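Local coordinates for protein putative Scyalone Dehydratase (Novosphingobium aromaticivorans DSM 12444, PDB 3EF8) that is of unknown function but belongs to the SnoaL-like, NTF2-type family and is probably a lyase related to scytalone dehydratase, at residues R11-E14 and R15-D19; F18-S21 and Y22-M26. All blocks are in the same frame, centred on the assembly; numbering follows the deposited sequence.

Counted from the N terminus, both contacts lie on one helix, 3-25, which packs on the curved mixed sheet of this NTF2-like chain. Contact 1 (11-14 with 15-19) spans its middle turns; contact 2 (18-21 with 22-26) takes over at Phe-18 and Asp-19, which the two share, and runs on toward Met-26. Neither closes a loop, since in each the two segments join directly; the contacts overlap end to end, about 10 Å apart between centres, without crossing. Contact 1 ties the helix to strands 67-81, 86-99, 106-119 and 122-136, contact 2 to strand 67-81 and helix 29-33, and both reach the second subunit.

Contact 1: residues R11-E14 and R15-D19; sequences RAIE and RMMFD
Phe-18 and Glu-14 meet one turn apart on helix 3-25, and their contact is mainly ring against backbone. With CG beside its own N (chi1 -59°), the Phe-18 ring folds back along the helix so that the carbonyl O of Glu-14 sits over one face, toward the rim, 3.2 Å from Phe-18 CG. The same oxygen accepts the Phe-18 N-H at 2.9 Å, while Glu-14 CB meets Phe-18 CE2 at 4.0 Å. An alanine in place of Phe-18 would keep the backbone bond but take the ring away from Glu-14 O and CB, and would probably open a gap beside Ile-77 of the same chain and Cys-78 of the second subunit.

On another side of the helix, Ile-13 and Met-17 (a selenomethionine) run side by side. Ile-13 CG2, anti to N, touches Met-17 SE at 3.9 Å, and the Met-17 CG lies 3.2 Å from Ile-13 O; the pair faces Val-89 and Val-116 of the sheet.

Arg-15 bends at chi2 (52°), which turns its guanidinium edge to Asp-19. Its NE gives a 3.0 Å salt-bridge hydrogen bond to Asp-19 OD1, within 6° of the guanidinium plane and on the syn side of the carboxylate. The NH1 of Arg-15 bridges to Asp-80 of the second subunit and hydrogen-bonds a triethylene glycol, probably from the crystallisation liquor. Glu-14 extends to Arg-11 of the third subunit, as Arg-11 does to Glu-14 of the second, so this helix offers its carboxylate to one neighbouring subunit and its guanidinium to the other. Successive i to i+4 bonds, such as Arg-15 N to Arg-11 O at 2.9 Å, mark a regular alpha-helix, here the N-terminal helix packed across the curved sheet of an NTF2-like fold at a three-chain interface.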
loop_
_atom_site.group_PDB
_atom_site.type_symbol
_atom_site.label_atom_id
_atom_site.label_comp_id
_atom_site.label_asym_id
_atom_site.label_seq_id
_atom_site.Cartn_x
_atom_site.Cartn_y
_atom_site.Cartn_z
ATOM N N ARG A 11 9.052 11.267 6.157
ATOM C CA ARG A 11 8.572 10.305 7.140
ATOM C C ARG A 11 7.485 10.885 8.016
ATOM O O ARG A 11 6.482 10.238 8.347
ATOM C CB ARG A 11 9.714 9.730 8.002
ATOM C CG ARG A 11 10.577 8.750 7.276
ATOM C CD ARG A 11 9.851 7.459 6.960
ATOM N NE ARG A 11 10.747 6.475 6.469
ATOM C CZ ARG A 11 10.393 5.266 6.149
ATOM N NH1 ARG A 11 9.101 5.015 6.171
ATOM N NH2 ARG A 11 11.258 4.382 5.734
ATOM N N ALA A 12 7.660 12.138 8.460
ATOM C CA ALA A 12 6.663 12.759 9.316
ATOM C C ALA A 12 5.331 13.010 8.632
ATOM O O ALA A 12 4.252 12.847 9.237
ATOM C CB ALA A 12 7.213 14.110 9.935
ATOM N N ILE A 13 5.398 13.416 7.374
ATOM C CA ILE A 13 4.201 13.671 6.571
ATOM C C ILE A 13 3.452 12.339 6.382
ATOM O O ILE A 13 2.241 12.259 6.564
ATOM C CB ILE A 13 4.543 14.352 5.218
ATOM C CG1 ILE A 13 4.983 15.798 5.500
ATOM C CG2 ILE A 13 3.345 14.252 4.231
ATOM C CD1 ILE A 13 5.702 16.393 4.296
ATOM N N GLU A 14 4.191 11.306 5.998
ATOM C CA GLU A 14 3.555 9.986 5.786
ATOM C C GLU A 14 2.923 9.530 7.095
ATOM O O GLU A 14 1.753 9.063 7.101
ATOM C CB GLU A 14 4.585 8.984 5.322
ATOM C CG GLU A 14 5.024 9.180 3.880
ATOM C CD GLU A 14 6.157 8.345 3.406
ATOM O OE1 GLU A 14 6.924 7.838 4.245
ATOM O OE2 GLU A 14 6.318 8.251 2.156
ATOM N N ARG A 15 3.649 9.643 8.210
ATOM C CA ARG A 15 3.093 9.287 9.511
ATOM C C ARG A 15 1.776 10.013 9.798
ATOM O O ARG A 15 0.812 9.415 10.315
ATOM C CB ARG A 15 4.127 9.546 10.631
ATOM C CG ARG A 15 3.647 9.308 12.031
ATOM C CD ARG A 15 3.013 7.923 12.190
ATOM N NE ARG A 15 2.667 7.640 13.576
ATOM C CZ ARG A 15 3.519 7.182 14.493
ATOM N NH1 ARG A 15 4.787 6.915 14.207
ATOM N NH2 ARG A 15 3.061 6.999 15.721
HETATM N N MSE A 16 1.734 11.302 9.495
HETATM C CA MSE A 16 0.513 12.083 9.761
HETATM C C MSE A 16 -0.617 11.550 8.918
HETATM O O MSE A 16 -1.756 11.391 9.403
HETATM C CB MSE A 16 0.782 13.572 9.516
HETATM C CG MSE A 16 -0.352 14.470 9.826
HETATM SE SE MSE A 16 -1.736 14.569 8.466
HETATM C CE MSE A 16 -0.774 15.806 7.232
HETATM N N MSE A 17 -0.327 11.241 7.656
HETATM C CA MSE A 17 -1.350 10.732 6.747
HETATM C C MSE A 17 -1.893 9.384 7.244
HETATM O O MSE A 17 -3.091 9.102 7.108
HETATM C CB MSE A 17 -0.824 10.614 5.330
HETATM C CG MSE A 17 -0.397 12.003 4.748
HETATM SE SE MSE A 17 0.476 11.872 3.072
HETATM C CE MSE A 17 -0.956 11.244 1.900
ATOM N N PHE A 18 -1.006 8.581 7.801
ATOM C CA PHE A 18 -1.385 7.282 8.335
ATOM C C PHE A 18 -2.136 7.433 9.616
ATOM O O PHE A 18 -3.120 6.711 9.885
ATOM C CB PHE A 18 -0.178 6.384 8.538
ATOM C CG PHE A 18 0.621 6.123 7.281
ATOM C CD1 PHE A 18 0.024 6.166 6.019
ATOM C CD2 PHE A 18 1.969 5.817 7.361
ATOM C CE1 PHE A 18 0.779 5.927 4.844
ATOM C CE2 PHE A 18 2.712 5.561 6.227
ATOM C CZ PHE A 18 2.135 5.636 4.969
ATOM N N ASP A 19 -1.720 8.361 10.457
ATOM C CA ASP A 19 -2.477 8.635 11.676
ATOM C C ASP A 19 -3.876 9.081 11.335
ATOM O O ASP A 19 -4.871 8.707 11.974
ATOM C CB ASP A 19 -1.822 9.761 12.487
ATOM C CG ASP A 19 -0.547 9.330 13.197
ATOM O OD1 ASP A 19 -0.264 8.118 13.395
ATOM O OD2 ASP A 19 0.215 10.250 13.607
#

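Contact 2: residues F18-S21 and Y22-M26; sequences FDYS and YHLDM
Tyr-20 and Leu-24 lie side by side one helical turn apart, Tyr-20 CE1 meeting Leu-24 CD2 obliquely at 4.0 Å. Spaced in this way and with CG anti to N in each (chi1 174° in Tyr-20), the two side chains run alongside one another. His-23 instead folds back beside its own N (chi1 -70°), which brings CD2 to 3.1 Å from the carbonyl O of Asp-19. That oxygen also accepts the His-23 N-H in a nearly straight bond of 2.9 Å (174°). Asp-25 N continues the i to i+4 pattern, bonding Ser-21 O at 3.0 Å, and the carboxylate carbon CG of Asp-25 comes within 3.4 Å of that oxygen. The Tyr-22 ring has Met-26 CG over one face, 3.6 Å above its plane.

This is the C-terminal part of the long N-terminal alpha-helix of the NTF2-like fold, ahead of helix 29-33. Leu-32 of that helix covers Tyr-20, His-23 and Leu-24, while Arg-128 makes a cation-pi contact with the Tyr-20 ring and His-28 holds His-23 ND1. Toward strand 67-81, Ser-21 OG bonds Asn-74, and Asp-25 OD1 is gripped by both Thr-70 and His-72. Arg-90 of the second subunit binds Asp-19 OD1 and lies in cation-pi contact with Tyr-22.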
loop_
_atom_site.group_PDB
_atom_site.type_symbol
_atom_site.label_atom_id
_atom_site.label_comp_id
_atom_site.label_asym_id
_atom_site.label_seq_id
_atom_site.Cartn_x
_atom_site.Cartn_y
_atom_site.Cartn_z
ATOM N N PHE A 18 -1.006 8.581 7.801
ATOM C CA PHE A 18 -1.385 7.282 8.335
ATOM C C PHE A 18 -2.136 7.433 9.616
ATOM O O PHE A 18 -3.120 6.711 9.885
ATOM C CB PHE A 18 -0.178 6.384 8.538
ATOM C CG PHE A 18 0.621 6.123 7.281
ATOM C CD1 PHE A 18 0.024 6.166 6.019
ATOM C CD2 PHE A 18 1.969 5.817 7.361
ATOM C CE1 PHE A 18 0.779 5.927 4.844
ATOM C CE2 PHE A 18 2.712 5.561 6.227
ATOM C CZ PHE A 18 2.135 5.636 4.969
ATOM N N ASP A 19 -1.720 8.361 10.457
ATOM C CA ASP A 19 -2.477 8.635 11.676
ATOM C C ASP A 19 -3.876 9.081 11.335
ATOM O O ASP A 19 -4.871 8.707 11.974
ATOM C CB ASP A 19 -1.822 9.761 12.487
ATOM C CG ASP A 19 -0.547 9.330 13.197
ATOM O OD1 ASP A 19 -0.264 8.118 13.395
ATOM O OD2 ASP A 19 0.215 10.250 13.607
ATOM N N TYR A 20 -4.007 9.897 10.293
ATOM C CA TYR A 20 -5.326 10.320 9.822
ATOM C C TYR A 20 -6.235 9.145 9.451
ATOM O O TYR A 20 -7.355 9.006 9.929
ATOM C CB TYR A 20 -5.224 11.316 8.631
ATOM C CG TYR A 20 -6.541 11.683 7.992
ATOM C CD1 TYR A 20 -7.101 10.871 7.044
ATOM C CD2 TYR A 20 -7.223 12.830 8.352
ATOM C CE1 TYR A 20 -8.333 11.164 6.431
ATOM C CE2 TYR A 20 -8.459 13.126 7.738
ATOM C CZ TYR A 20 -8.977 12.281 6.792
ATOM O OH TYR A 20 -10.210 12.521 6.178
ATOM N N SER A 21 -5.699 8.238 8.643
ATOM C CA SER A 21 -6.469 7.076 8.172
ATOM C C SER A 21 -6.816 6.155 9.329
ATOM O O SER A 21 -7.914 5.592 9.366
ATOM C CB SER A 21 -5.706 6.333 7.114
ATOM O OG SER A 21 -5.801 7.052 5.923
ATOM N N TYR A 22 -5.892 6.040 10.266
ATOM C CA TYR A 22 -6.135 5.239 11.494
ATOM C C TYR A 22 -7.284 5.813 12.310
ATOM O O TYR A 22 -8.248 5.129 12.654
ATOM C CB TYR A 22 -4.888 5.123 12.360
ATOM C CG TYR A 22 -5.099 4.313 13.642
ATOM C CD1 TYR A 22 -5.281 2.940 13.597
ATOM C CD2 TYR A 22 -5.115 4.937 14.884
ATOM C CE1 TYR A 22 -5.508 2.221 14.735
ATOM C CE2 TYR A 22 -5.364 4.234 16.021
ATOM C CZ TYR A 22 -5.517 2.875 15.964
ATOM O OH TYR A 22 -5.719 2.158 17.158
ATOM N N HIS A 23 -7.179 7.093 12.630
ATOM C CA HIS A 23 -8.237 7.718 13.395
ATOM C C HIS A 23 -9.597 7.756 12.693
ATOM O O HIS A 23 -10.648 7.710 13.294
ATOM C CB HIS A 23 -7.789 9.115 13.869
ATOM C CG HIS A 23 -6.737 9.034 14.921
ATOM N ND1 HIS A 23 -6.943 8.363 16.110
ATOM C CD2 HIS A 23 -5.460 9.474 14.949
ATOM C CE1 HIS A 23 -5.843 8.410 16.836
ATOM N NE2 HIS A 23 -4.924 9.072 16.153
ATOM N N LEU A 24 -9.580 7.733 11.385
ATOM C CA LEU A 24 -10.788 7.675 10.592
ATOM C C LEU A 24 -11.419 6.270 10.737
ATOM O O LEU A 24 -12.609 6.142 11.012
ATOM C CB LEU A 24 -10.454 7.979 9.113
ATOM C CG LEU A 24 -11.622 7.922 8.153
ATOM C CD1 LEU A 24 -12.830 8.821 8.598
ATOM C CD2 LEU A 24 -11.151 8.310 6.729
ATOM N N ASP A 25 -10.595 5.222 10.565
ATOM C CA ASP A 25 -11.091 3.860 10.694
ATOM C C ASP A 25 -11.529 3.573 12.133
ATOM O O ASP A 25 -12.405 2.727 12.387
ATOM C CB ASP A 25 -10.044 2.871 10.265
ATOM C CG ASP A 25 -9.815 2.842 8.739
ATOM O OD1 ASP A 25 -10.651 3.379 7.986
ATOM O OD2 ASP A 25 -8.733 2.349 8.313
HETATM N N MSE A 26 -10.970 4.314 13.084
HETATM C CA MSE A 26 -11.310 4.167 14.525
HETATM C C MSE A 26 -12.495 5.038 14.936
HETATM O O MSE A 26 -12.946 4.966 16.076
HETATM C CB MSE A 26 -10.141 4.523 15.388
HETATM C CG MSE A 26 -8.981 3.608 15.229
HETATM SE SE MSE A 26 -9.344 1.847 16.063
HETATM C CE MSE A 26 -9.245 2.476 17.907
#